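PDB 4YAG: C alpha-dehydrogenase from Sphingobium sp. SYK-6, which binds NADH and acts as an SDR-family Calpha-dehydrogenase of the bacterial lignin beta-aryl ether cleavage pathway, oxidising alcohols with a nicotinamide cofactor. Local coordinates for residues A[123-131]-A[172-181]; A[189-197]-A[220-231]. All blocks are in the same frame, centred on the assembly; numbering follows the deposited sequence.

Interaction 1. Residues A[123-131]-A[172-181]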
loop_
_atom_site.group_PDB
_atom_site.type_symbol
_atom_site.label_atom_id
_atom_site.label_comp_id
_atom_site.label_asym_id
_atom_site.label_seq_id
_atom_site.Cartn_x
_atom_site.Cartn_y
_atom_site.Cartn_z
ATOM N N ILE A 123 10.051 10.561 3.980
ATOM C CA ILE A 123 9.318 11.783 3.733
ATOM C C ILE A 123 9.050 12.531 5.046
ATOM O O ILE A 123 9.225 13.749 5.152
ATOM C CB ILE A 123 8.005 11.462 2.979
ATOM C CG1 ILE A 123 8.330 10.993 1.560
ATOM C CG2 ILE A 123 7.090 12.673 2.937
ATOM C CD1 ILE A 123 7.218 10.162 0.896
ATOM N N MET A 124 8.603 11.813 6.056
ATOM C CA MET A 124 8.218 12.467 7.293
ATOM C C MET A 124 9.418 13.060 8.026
ATOM O O MET A 124 9.332 14.147 8.609
ATOM C CB MET A 124 7.481 11.475 8.196
ATOM C CG MET A 124 6.142 10.988 7.616
ATOM S SD MET A 124 4.910 12.290 7.344
ATOM C CE MET A 124 4.614 12.678 9.036
ATOM N N ALA A 125 10.531 12.338 8.011
ATOM C CA ALA A 125 11.724 12.788 8.729
ATOM C C ALA A 125 12.483 13.900 8.015
ATOM O O ALA A 125 13.051 14.760 8.680
ATOM C CB ALA A 125 12.654 11.620 8.992
ATOM N N PHE A 126 12.503 13.880 6.680
ATOM C CA PHE A 126 13.354 14.797 5.910
ATOM C C PHE A 126 12.661 15.968 5.254
ATOM O O PHE A 126 13.264 17.028 5.094
ATOM C CB PHE A 126 14.137 14.036 4.839
ATOM C CG PHE A 126 15.266 13.241 5.403
ATOM C CD1 PHE A 126 15.046 11.983 5.937
ATOM C CD2 PHE A 126 16.540 13.760 5.451
ATOM C CE1 PHE A 126 16.087 11.232 6.501
ATOM C CE2 PHE A 126 17.565 13.025 6.002
ATOM C CZ PHE A 126 17.353 11.774 6.533
ATOM N N THR A 127 11.417 15.820 4.836
ATOM C CA THR A 127 10.819 16.917 4.085
ATOM C C THR A 127 10.550 18.199 4.872
ATOM O O THR A 127 10.614 19.265 4.285
ATOM C CB THR A 127 9.581 16.512 3.215
ATOM O OG1 THR A 127 8.514 16.092 4.062
ATOM C CG2 THR A 127 9.963 15.447 2.239
ATOM N N PRO A 128 10.289 18.128 6.201
ATOM C CA PRO A 128 10.116 19.405 6.895
ATOM C C PRO A 128 11.332 20.318 6.715
ATOM O O PRO A 128 11.175 21.508 6.452
ATOM C CB PRO A 128 9.910 18.983 8.350
ATOM C CG PRO A 128 9.238 17.684 8.245
ATOM C CD PRO A 128 9.878 17.001 7.064
ATOM N N GLY A 129 12.538 19.757 6.820
ATOM C CA GLY A 129 13.743 20.539 6.673
ATOM C C GLY A 129 13.947 20.996 5.250
ATOM O O GLY A 129 14.413 22.098 5.018
ATOM N N MET A 130 13.583 20.158 4.288
ATOM C CA MET A 130 13.716 20.518 2.894
ATOM C C MET A 130 12.817 21.702 2.566
ATOM O O MET A 130 13.207 22.595 1.820
ATOM C CB MET A 130 13.404 19.330 1.987
ATOM C CG MET A 130 14.375 18.151 2.171
ATOM S SD MET A 130 13.846 16.611 1.353
ATOM C CE MET A 130 13.965 17.084 -0.368
ATOM N N ARG A 131 11.618 21.712 3.118
ATOM C CA ARG A 131 10.748 22.864 2.951
ATOM C C ARG A 131 11.325 24.088 3.659
ATOM O O ARG A 131 11.366 25.184 3.096
ATOM C CB ARG A 131 9.367 22.584 3.502
ATOM C CG ARG A 131 8.633 21.409 2.889
ATOM C CD ARG A 131 7.269 21.333 3.539
ATOM N NE ARG A 131 6.508 20.117 3.273
ATOM C CZ ARG A 131 5.664 19.953 2.251
ATOM N NH1 ARG A 131 5.473 20.934 1.372
ATOM N NH2 ARG A 131 4.997 18.817 2.130
ATOM N N ILE A 172 1.745 12.913 -3.293
ATOM C CA ILE A 172 2.491 13.957 -2.592
ATOM C C ILE A 172 2.970 15.072 -3.520
ATOM O O ILE A 172 3.411 16.109 -3.035
ATOM C CB ILE A 172 3.716 13.417 -1.803
ATOM C CG1 ILE A 172 4.779 12.867 -2.749
ATOM C CG2 ILE A 172 3.273 12.377 -0.766
ATOM C CD1 ILE A 172 6.040 12.394 -2.043
ATOM N N ARG A 173 2.874 14.885 -4.837
ATOM C CA ARG A 173 3.487 15.813 -5.776
ATOM C C ARG A 173 3.049 17.259 -5.534
ATOM O O ARG A 173 3.863 18.184 -5.481
ATOM C CB ARG A 173 3.206 15.401 -7.229
ATOM C CG ARG A 173 3.985 16.189 -8.264
ATOM C CD ARG A 173 3.668 15.713 -9.671
ATOM N NE ARG A 173 4.797 15.961 -10.546
ATOM C CZ ARG A 173 4.771 15.944 -11.871
ATOM N NH1 ARG A 173 3.632 15.725 -12.534
ATOM N NH2 ARG A 173 5.898 16.181 -12.525
ATOM N N ASP A 174 1.746 17.486 -5.418
ATOM C CA ASP A 174 1.295 18.866 -5.326
ATOM C C ASP A 174 1.729 19.520 -4.012
ATOM O O ASP A 174 2.047 20.707 -3.982
ATOM C CB ASP A 174 -0.221 18.999 -5.533
ATOM C CG ASP A 174 -1.027 18.392 -4.405
ATOM O OD1 ASP A 174 -1.351 17.201 -4.500
ATOM O OD2 ASP A 174 -1.365 19.109 -3.432
ATOM N N SER A 175 1.749 18.747 -2.930
ATOM C CA SER A 175 2.207 19.305 -1.653
ATOM C C SER A 175 3.679 19.680 -1.728
ATOM O O SER A 175 4.090 20.766 -1.283
ATOM C CB SER A 175 2.001 18.322 -0.502
ATOM O OG SER A 175 2.460 18.900 0.716
ATOM N N MET A 176 4.495 18.781 -2.272
ATOM C CA MET A 176 5.931 19.050 -2.338
ATOM C C MET A 176 6.222 20.230 -3.252
ATOM O O MET A 176 7.122 21.034 -2.993
ATOM C CB MET A 176 6.678 17.805 -2.806
ATOM C CG MET A 176 6.556 16.636 -1.834
ATOM S SD MET A 176 7.231 17.051 -0.190
ATOM C CE MET A 176 6.463 15.783 0.810
ATOM N N ALA A 177 5.454 20.337 -4.323
ATOM C CA ALA A 177 5.640 21.429 -5.279
ATOM C C ALA A 177 5.422 22.801 -4.630
ATOM O O ALA A 177 5.974 23.798 -5.103
ATOM C CB ALA A 177 4.694 21.273 -6.452
ATOM N N GLU A 178 4.614 22.875 -3.574
ATOM C CA GLU A 178 4.425 24.153 -2.859
ATOM C C GLU A 178 5.764 24.760 -2.446
ATOM O O GLU A 178 5.902 25.972 -2.311
ATOM C CB GLU A 178 3.585 23.947 -1.591
ATOM C CG GLU A 178 2.188 23.477 -1.848
ATOM C CD GLU A 178 1.464 23.089 -0.569
ATOM O OE1 GLU A 178 1.959 23.424 0.529
ATOM O OE2 GLU A 178 0.399 22.454 -0.668
ATOM N N ASP A 179 6.741 23.899 -2.204
ATOM C CA ASP A 179 8.054 24.332 -1.744
ATOM C C ASP A 179 9.146 23.972 -2.751
ATOM O O ASP A 179 10.315 23.824 -2.390
ATOM C CB ASP A 179 8.343 23.715 -0.373
ATOM C CG ASP A 179 7.438 24.271 0.707
ATOM O OD1 ASP A 179 7.665 25.444 1.102
ATOM O OD2 ASP A 179 6.501 23.554 1.141
ATOM N N ASN A 180 8.751 23.875 -4.023
ATOM C CA ASN A 180 9.662 23.626 -5.130
ATOM C C ASN A 180 10.473 22.351 -4.918
ATOM O O ASN A 180 11.655 22.271 -5.262
ATOM C CB ASN A 180 10.577 24.832 -5.332
ATOM C CG ASN A 180 11.322 24.785 -6.649
ATOM O OD1 ASN A 180 10.876 24.157 -7.617
ATOM N ND2 ASN A 180 12.470 25.457 -6.698
ATOM N N ILE A 181 9.809 21.347 -4.356
ATOM C CA ILE A 181 10.369 20.013 -4.250
ATOM C C ILE A 181 9.659 19.136 -5.268
ATOM O O ILE A 181 8.440 18.915 -5.190
ATOM C CB ILE A 181 10.181 19.446 -2.837
ATOM C CG1 ILE A 181 10.919 20.309 -1.800
ATOM C CG2 ILE A 181 10.665 17.986 -2.766
ATOM C CD1 ILE A 181 10.501 20.017 -0.368
HETATM O O HOH W 1 12.323 24.412 -0.327
HETATM O O HOH W 2 10.096 26.417 0.866
#
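Arg131 reaches from helix 105-133 across to the last turn of helix 156-177, where its guanidinium meets Ser175 and Asp179. Its chain runs extended from CG to NE (chi2 -178°), which carries the charged end across to both residues. The two terminal nitrogens grip Ser175 end-on: NH1 donates to the backbone O of Ser175 at 3.0 Å, NH2 to its OG at 2.9 Å. NH1 also forms a salt bridge with Asp179 OD2 at 2.8 Å, using the anti lone pair of that oxygen. The bond lies in the guanidinium plane, yet the carboxylate plane is turned 79° from it. Ser175 O takes Arg131 NH1 on one face of its carbonyl plane and Glu178 N on the other. Met176 SD sits over a face of the guanidinium. The Met176 chain, bent at CB-CG (chi2 -60°), swings its methyl CE between the helices, within 3.8 Å of both Ile123 CG2 and Thr127 CG2. Thr127 turns OG1 back to Ile123 O, a 2.7 Å bond that leaves its methyl for Met176. Ile123 and Ile172 meet tip to tip through their CD1 methyls, and Ile181 CD1 packs on Met130 CB, 3.8 Å away. A Schellman motif with Asn180 as C-prime residue ends helix 156-177 and leads into strand 181-187; the two helices cover one side of the Rossmann sheet, Thr127, Met176 and Ile181 all touching Ile139. Glu178, paired with Lys101 of the second subunit, adds a negative charge near Arg131 without bonding to it. Three bonds thus fix the rotation of the guanidinium, and the Asp179 salt bridge, with Glu178 near it, probably balances the positive charge of Arg131 next to the apolar packing.

Interaction 2. Residues A[189-197]-A[220-231]; sequences GPIKSRIHE and AKRVVADNWMEP. With NAI (1,4-dihydronicotinamide adenine dinucleotide), chain C.
Pro190 lays its CB over the five-membered ring of Trp228, 3.6 Å from the ring centroid and 16° off the normal, a CH-pi contact; Ala225 CB covers the opposite face of the indole. Beside it Ile191 and Met229 form a single backbone bridge: Met229 N donates to Pro190 O, and Lys192 N to Met229 O at 2.8 Å, the latter in the carbonyl plane. The Ile191 and Met229 side chains run alongside one another in the same direction, with Ile191 CD1 3.7 Å from Met229 CB. Segment 189-197 follows strand 181-187 and lines the Rossmann fold's cofactor cleft as the nicotinamide-binding loop of an SDR enzyme, with 220-231 packed against it: Ile191 N and O bond O7N and N7N of the carboxamide, and Ser193 OG gives a 2.7 Å bond to O2N of NADH while accepting from Ile195 N in an ST turn. Lys192, extended beyond CG, crosses Val224 at about a right angle and carries NZ to a salt bridge with Glu230 OE2, 2.9 Å away, met from above the carboxylate plane. Farther along, the His196 ring lies between Arg222 O and Glu197 CG on opposite faces, and one water lies 2.9 Å from Arg222 NH2, which donates to it, and 2.8 Å from His196 ND1.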
loop_
_atom_site.group_PDB
_atom_site.type_symbol
_atom_site.label_atom_id
_atom_site.label_comp_id
_atom_site.label_asym_id
_atom_site.label_seq_id
_atom_site.Cartn_x
_atom_site.Cartn_y
_atom_site.Cartn_z
ATOM N N GLY A 189 12.617 -2.683 -13.899
ATOM C CA GLY A 189 12.661 -4.084 -14.248
ATOM C C GLY A 189 13.935 -4.679 -13.671
ATOM O O GLY A 189 14.465 -4.174 -12.695
ATOM N N PRO A 190 14.432 -5.757 -14.270
ATOM C CA PRO A 190 15.595 -6.458 -13.685
ATOM C C PRO A 190 16.913 -5.688 -13.762
ATOM O O PRO A 190 17.423 -5.431 -14.854
ATOM C CB PRO A 190 15.670 -7.748 -14.497
ATOM C CG PRO A 190 14.369 -7.861 -15.217
ATOM C CD PRO A 190 13.866 -6.470 -15.425
ATOM N N ILE A 191 17.441 -5.319 -12.591
ATOM C CA ILE A 191 18.708 -4.606 -12.469
ATOM C C ILE A 191 19.671 -5.468 -11.662
ATOM O O ILE A 191 19.285 -6.071 -10.655
ATOM C CB ILE A 191 18.543 -3.269 -11.726
ATOM C CG1 ILE A 191 17.290 -2.503 -12.193
ATOM C CG2 ILE A 191 19.817 -2.412 -11.831
ATOM C CD1 ILE A 191 17.289 -2.169 -13.643
ATOM N N LYS A 192 20.923 -5.516 -12.099
ATOM C CA LYS A 192 21.962 -6.207 -11.331
ATOM C C LYS A 192 22.096 -5.577 -9.953
ATOM O O LYS A 192 22.309 -4.381 -9.827
ATOM C CB LYS A 192 23.314 -6.130 -12.034
ATOM C CG LYS A 192 23.380 -6.836 -13.358
ATOM C CD LYS A 192 24.796 -6.771 -13.932
ATOM C CE LYS A 192 24.875 -7.395 -15.312
ATOM N NZ LYS A 192 26.177 -7.107 -15.971
ATOM N N SER A 193 21.985 -6.389 -8.916
ATOM C CA SER A 193 22.036 -5.890 -7.553
ATOM C C SER A 193 22.289 -7.032 -6.587
ATOM O O SER A 193 22.554 -8.156 -7.008
ATOM C CB SER A 193 20.744 -5.175 -7.182
ATOM O OG SER A 193 19.722 -6.113 -6.842
ATOM N N ARG A 194 22.181 -6.744 -5.295
ATOM C CA ARG A 194 22.364 -7.767 -4.277
ATOM C C ARG A 194 21.081 -8.029 -3.485
ATOM O O ARG A 194 21.140 -8.480 -2.338
ATOM C CB ARG A 194 23.520 -7.387 -3.349
ATOM C CG ARG A 194 24.848 -7.498 -4.061
ATOM C CD ARG A 194 26.050 -7.290 -3.142
ATOM N NE ARG A 194 26.259 -5.875 -2.860
ATOM C CZ ARG A 194 27.310 -5.407 -2.185
ATOM N NH1 ARG A 194 28.201 -6.257 -1.699
ATOM N NH2 ARG A 194 27.452 -4.106 -1.971
ATOM N N ILE A 195 19.929 -7.779 -4.109
ATOM C CA ILE A 195 18.651 -7.932 -3.433
ATOM C C ILE A 195 18.401 -9.397 -3.057
ATOM O O ILE A 195 17.578 -9.698 -2.188
ATOM C CB ILE A 195 17.490 -7.320 -4.241
ATOM C CG1 ILE A 195 16.260 -7.206 -3.342
ATOM C CG2 ILE A 195 17.208 -8.124 -5.511
ATOM C CD1 ILE A 195 15.367 -6.050 -3.668
ATOM N N HIS A 196 19.142 -10.304 -3.677
ATOM C CA HIS A 196 19.048 -11.707 -3.307
ATOM C C HIS A 196 19.596 -11.976 -1.905
ATOM O O HIS A 196 19.416 -13.070 -1.366
ATOM C CB HIS A 196 19.769 -12.584 -4.325
ATOM C CG HIS A 196 21.219 -12.274 -4.466
ATOM N ND1 HIS A 196 21.684 -11.211 -5.208
ATOM C CD2 HIS A 196 22.315 -12.898 -3.970
ATOM C CE1 HIS A 196 23.004 -11.183 -5.153
ATOM N NE2 HIS A 196 23.412 -12.195 -4.408
ATOM N N GLU A 197 20.245 -10.981 -1.307
ATOM C CA GLU A 197 20.715 -11.105 0.073
ATOM C C GLU A 197 19.650 -10.603 1.056
ATOM O O GLU A 197 19.951 -10.364 2.216
ATOM C CB GLU A 197 22.022 -10.313 0.293
ATOM C CG GLU A 197 23.162 -10.685 -0.624
ATOM C CD GLU A 197 24.431 -9.855 -0.399
ATOM O OE1 GLU A 197 24.368 -8.804 0.275
ATOM O OE2 GLU A 197 25.486 -10.250 -0.921
ATOM N N ALA A 220 19.166 -16.494 -1.684
ATOM C CA ALA A 220 20.561 -16.092 -1.484
ATOM C C ALA A 220 21.508 -16.722 -2.507
ATOM O O ALA A 220 22.613 -16.209 -2.744
ATOM C CB ALA A 220 20.999 -16.442 -0.073
ATOM N N LYS A 221 21.107 -17.855 -3.081
ATOM C CA LYS A 221 21.956 -18.563 -4.042
ATOM C C LYS A 221 21.697 -18.146 -5.489
ATOM O O LYS A 221 22.352 -18.647 -6.417
ATOM C CB LYS A 221 21.717 -20.071 -3.940
ATOM C CG LYS A 221 21.773 -20.646 -2.535
ATOM C CD LYS A 221 21.152 -22.044 -2.515
ATOM C CE LYS A 221 21.120 -22.640 -1.121
ATOM N NZ LYS A 221 22.492 -22.911 -0.615
ATOM N N ARG A 222 20.736 -17.247 -5.687
ATOM C CA ARG A 222 20.318 -16.853 -7.030
ATOM C C ARG A 222 21.418 -16.102 -7.753
ATOM O O ARG A 222 22.021 -15.189 -7.208
ATOM C CB ARG A 222 19.065 -15.975 -6.983
ATOM C CG ARG A 222 18.458 -15.723 -8.355
ATOM C CD ARG A 222 17.263 -14.783 -8.278
ATOM N NE ARG A 222 17.667 -13.443 -7.870
ATOM C CZ ARG A 222 16.812 -12.489 -7.539
ATOM N NH1 ARG A 222 15.508 -12.732 -7.584
ATOM N NH2 ARG A 222 17.252 -11.295 -7.165
ATOM N N VAL A 223 21.646 -16.470 -9.007
ATOM C CA VAL A 223 22.696 -15.860 -9.801
ATOM C C VAL A 223 22.205 -14.595 -10.488
ATOM O O VAL A 223 21.128 -14.576 -11.079
ATOM C CB VAL A 223 23.220 -16.845 -10.862
ATOM C CG1 VAL A 223 24.269 -16.182 -11.744
ATOM C CG2 VAL A 223 23.776 -18.097 -10.187
ATOM N N VAL A 224 22.998 -13.533 -10.394
ATOM C CA VAL A 224 22.690 -12.282 -11.069
ATOM C C VAL A 224 22.951 -12.417 -12.570
ATOM O O VAL A 224 24.094 -12.593 -12.991
ATOM C CB VAL A 224 23.553 -11.145 -10.489
ATOM C CG1 VAL A 224 23.316 -9.852 -11.242
ATOM C CG2 VAL A 224 23.275 -10.988 -8.990
ATOM N N ALA A 225 21.890 -12.344 -13.371
ATOM C CA ALA A 225 22.006 -12.542 -14.821
ATOM C C ALA A 225 22.824 -11.447 -15.514
ATOM O O ALA A 225 22.699 -10.262 -15.198
ATOM C CB ALA A 225 20.625 -12.646 -15.452
ATOM N N ASP A 226 23.654 -11.850 -16.476
ATOM C CA ASP A 226 24.529 -10.904 -17.171
ATOM C C ASP A 226 23.774 -9.850 -17.985
ATOM O O ASP A 226 24.310 -8.769 -18.246
ATOM C CB ASP A 226 25.502 -11.651 -18.087
ATOM C CG ASP A 226 26.589 -12.364 -17.319
ATOM O OD1 ASP A 226 26.822 -12.004 -16.143
ATOM O OD2 ASP A 226 27.219 -13.279 -17.897
ATOM N N ASN A 227 22.534 -10.149 -18.370
ATOM C CA ASN A 227 21.765 -9.240 -19.223
ATOM C C ASN A 227 20.835 -8.317 -18.444
ATOM O O ASN A 227 20.039 -7.582 -19.031
ATOM C CB ASN A 227 20.950 -10.032 -20.252
ATOM C CG ASN A 227 19.949 -10.969 -19.608
ATOM O OD1 ASN A 227 20.055 -11.281 -18.433
ATOM N ND2 ASN A 227 18.978 -11.433 -20.384
ATOM N N TRP A 228 20.910 -8.366 -17.119
ATOM C CA TRP A 228 20.180 -7.394 -16.326
ATOM C C TRP A 228 20.898 -6.064 -16.466
ATOM O O TRP A 228 22.078 -5.997 -16.798
ATOM C CB TRP A 228 20.070 -7.815 -14.864
ATOM C CG TRP A 228 19.215 -9.020 -14.657
ATOM C CD1 TRP A 228 18.427 -9.640 -15.589
ATOM C CD2 TRP A 228 19.069 -9.771 -13.447
ATOM N NE1 TRP A 228 17.800 -10.725 -15.030
ATOM C CE2 TRP A 228 18.181 -10.830 -13.717
ATOM C CE3 TRP A 228 19.618 -9.661 -12.165
ATOM C CZ2 TRP A 228 17.821 -11.769 -12.751
ATOM C CZ3 TRP A 228 19.258 -10.592 -11.207
ATOM C CH2 TRP A 228 18.370 -11.635 -11.505
ATOM N N MET A 229 20.166 -4.993 -16.207
ATOM C CA MET A 229 20.682 -3.663 -16.446
ATOM C C MET A 229 21.695 -3.276 -15.358
ATOM O O MET A 229 21.609 -3.738 -14.217
ATOM C CB MET A 229 19.503 -2.687 -16.503
ATOM C CG MET A 229 19.898 -1.223 -16.701
ATOM S SD MET A 229 18.442 -0.184 -16.892
ATOM C CE MET A 229 17.975 -0.580 -18.577
ATOM N N GLU A 230 22.648 -2.431 -15.715
ATOM C CA GLU A 230 23.623 -1.940 -14.754
ATOM C C GLU A 230 23.017 -0.843 -13.911
ATOM O O GLU A 230 22.321 0.022 -14.434
ATOM C CB GLU A 230 24.818 -1.362 -15.490
ATOM C CG GLU A 230 25.690 -2.391 -16.163
ATOM C CD GLU A 230 26.421 -3.262 -15.160
ATOM O OE1 GLU A 230 26.544 -2.857 -13.977
ATOM O OE2 GLU A 230 26.857 -4.359 -15.554
ATOM N N PRO A 231 23.287 -0.851 -12.600
ATOM C CA PRO A 231 22.817 0.247 -11.758
ATOM C C PRO A 231 23.210 1.643 -12.252
ATOM O O PRO A 231 22.410 2.565 -12.059
ATOM C CB PRO A 231 23.445 -0.076 -10.401
ATOM C CG PRO A 231 23.514 -1.552 -10.387
ATOM C CD PRO A 231 23.816 -1.972 -11.796
HETATM P PA NAI C . 20.294 -4.228 -3.085
HETATM O O1A NAI C . 20.036 -5.233 -1.997
HETATM O O2A NAI C . 21.540 -4.429 -3.924
HETATM O O5B NAI C . 20.322 -2.774 -2.487
HETATM C C5B NAI C . 19.446 -2.434 -1.452
HETATM C C4B NAI C . 20.231 -1.941 -0.302
HETATM O O4B NAI C . 19.217 -1.492 0.655
HETATM C C3B NAI C . 21.100 -2.912 0.365
HETATM O O3B NAI C . 22.450 -2.427 0.514
HETATM C C2B NAI C . 20.452 -3.177 1.634
HETATM O O2B NAI C . 21.358 -3.536 2.687
HETATM C C1B NAI C . 19.681 -1.969 1.924
HETATM N N9A NAI C . 18.577 -2.182 2.823
HETATM C C8A NAI C . 17.685 -3.234 2.850
HETATM N N7A NAI C . 16.835 -3.093 3.876
HETATM C C5A NAI C . 17.138 -1.934 4.543
HETATM C C6A NAI C . 16.640 -1.257 5.657
HETATM N N6A NAI C . 15.598 -1.823 6.406
HETATM N N1A NAI C . 17.202 -0.086 6.051
HETATM C C2A NAI C . 18.249 0.431 5.367
HETATM N N3A NAI C . 18.770 -0.179 4.292
HETATM C C4A NAI C . 18.246 -1.351 3.867
HETATM O O3 NAI C . 19.011 -4.343 -4.011
HETATM P PN NAI C . 18.400 -3.333 -5.109
HETATM O O1N NAI C . 19.397 -2.271 -5.554
HETATM O O2N NAI C . 17.917 -4.230 -6.221
HETATM O O5D NAI C . 17.168 -2.653 -4.332
HETATM C C5D NAI C . 16.900 -1.250 -4.410
HETATM C C4D NAI C . 15.450 -1.029 -4.647
HETATM O O4D NAI C . 15.146 -1.422 -6.036
HETATM C C3D NAI C . 14.562 -1.817 -3.788
HETATM O O3D NAI C . 13.517 -0.961 -3.282
HETATM C C2D NAI C . 14.005 -2.858 -4.648
HETATM O O2D NAI C . 12.718 -3.282 -4.181
HETATM C C1D NAI C . 13.906 -2.220 -5.948
HETATM N N1N NAI C . 13.841 -3.001 -7.127
HETATM C C2N NAI C . 14.885 -3.761 -7.597
HETATM C C3N NAI C . 14.742 -4.469 -8.779
HETATM C C7N NAI C . 15.859 -5.298 -9.313
HETATM O O7N NAI C . 15.709 -6.058 -10.294
HETATM N N7N NAI C . 17.174 -5.122 -8.701
HETATM C C4N NAI C . 13.568 -4.426 -9.512
HETATM C C5N NAI C . 12.547 -3.614 -9.055
HETATM C C6N NAI C . 12.689 -2.906 -7.889
HETATM O O HOH W 3 17.811 -6.076 -18.224
HETATM O O HOH W 4 19.965 -10.326 -7.198
#

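In the fold
The two contacts lie on opposite sides of the chain's centre, their own centres 32 Å apart and their nearest atoms about 19 Å apart. Interaction 1 is a buried contact of helices 105-133 and 156-177 against the sheet, touching the second subunit; interaction 2 is a surface contact between loops, touched by no other protein chain, whose segment 189-197 lines the NADH pocket. Strand 181-187 connects them, starting at the end of segment 172-181 and leading to 189-197. The first combines methyl packing with the polar grip of one arginine on Ser175 and Asp179, whereas the second mixes a backbone bridge, a proline-tryptophan contact, a lysine salt bridge and waters.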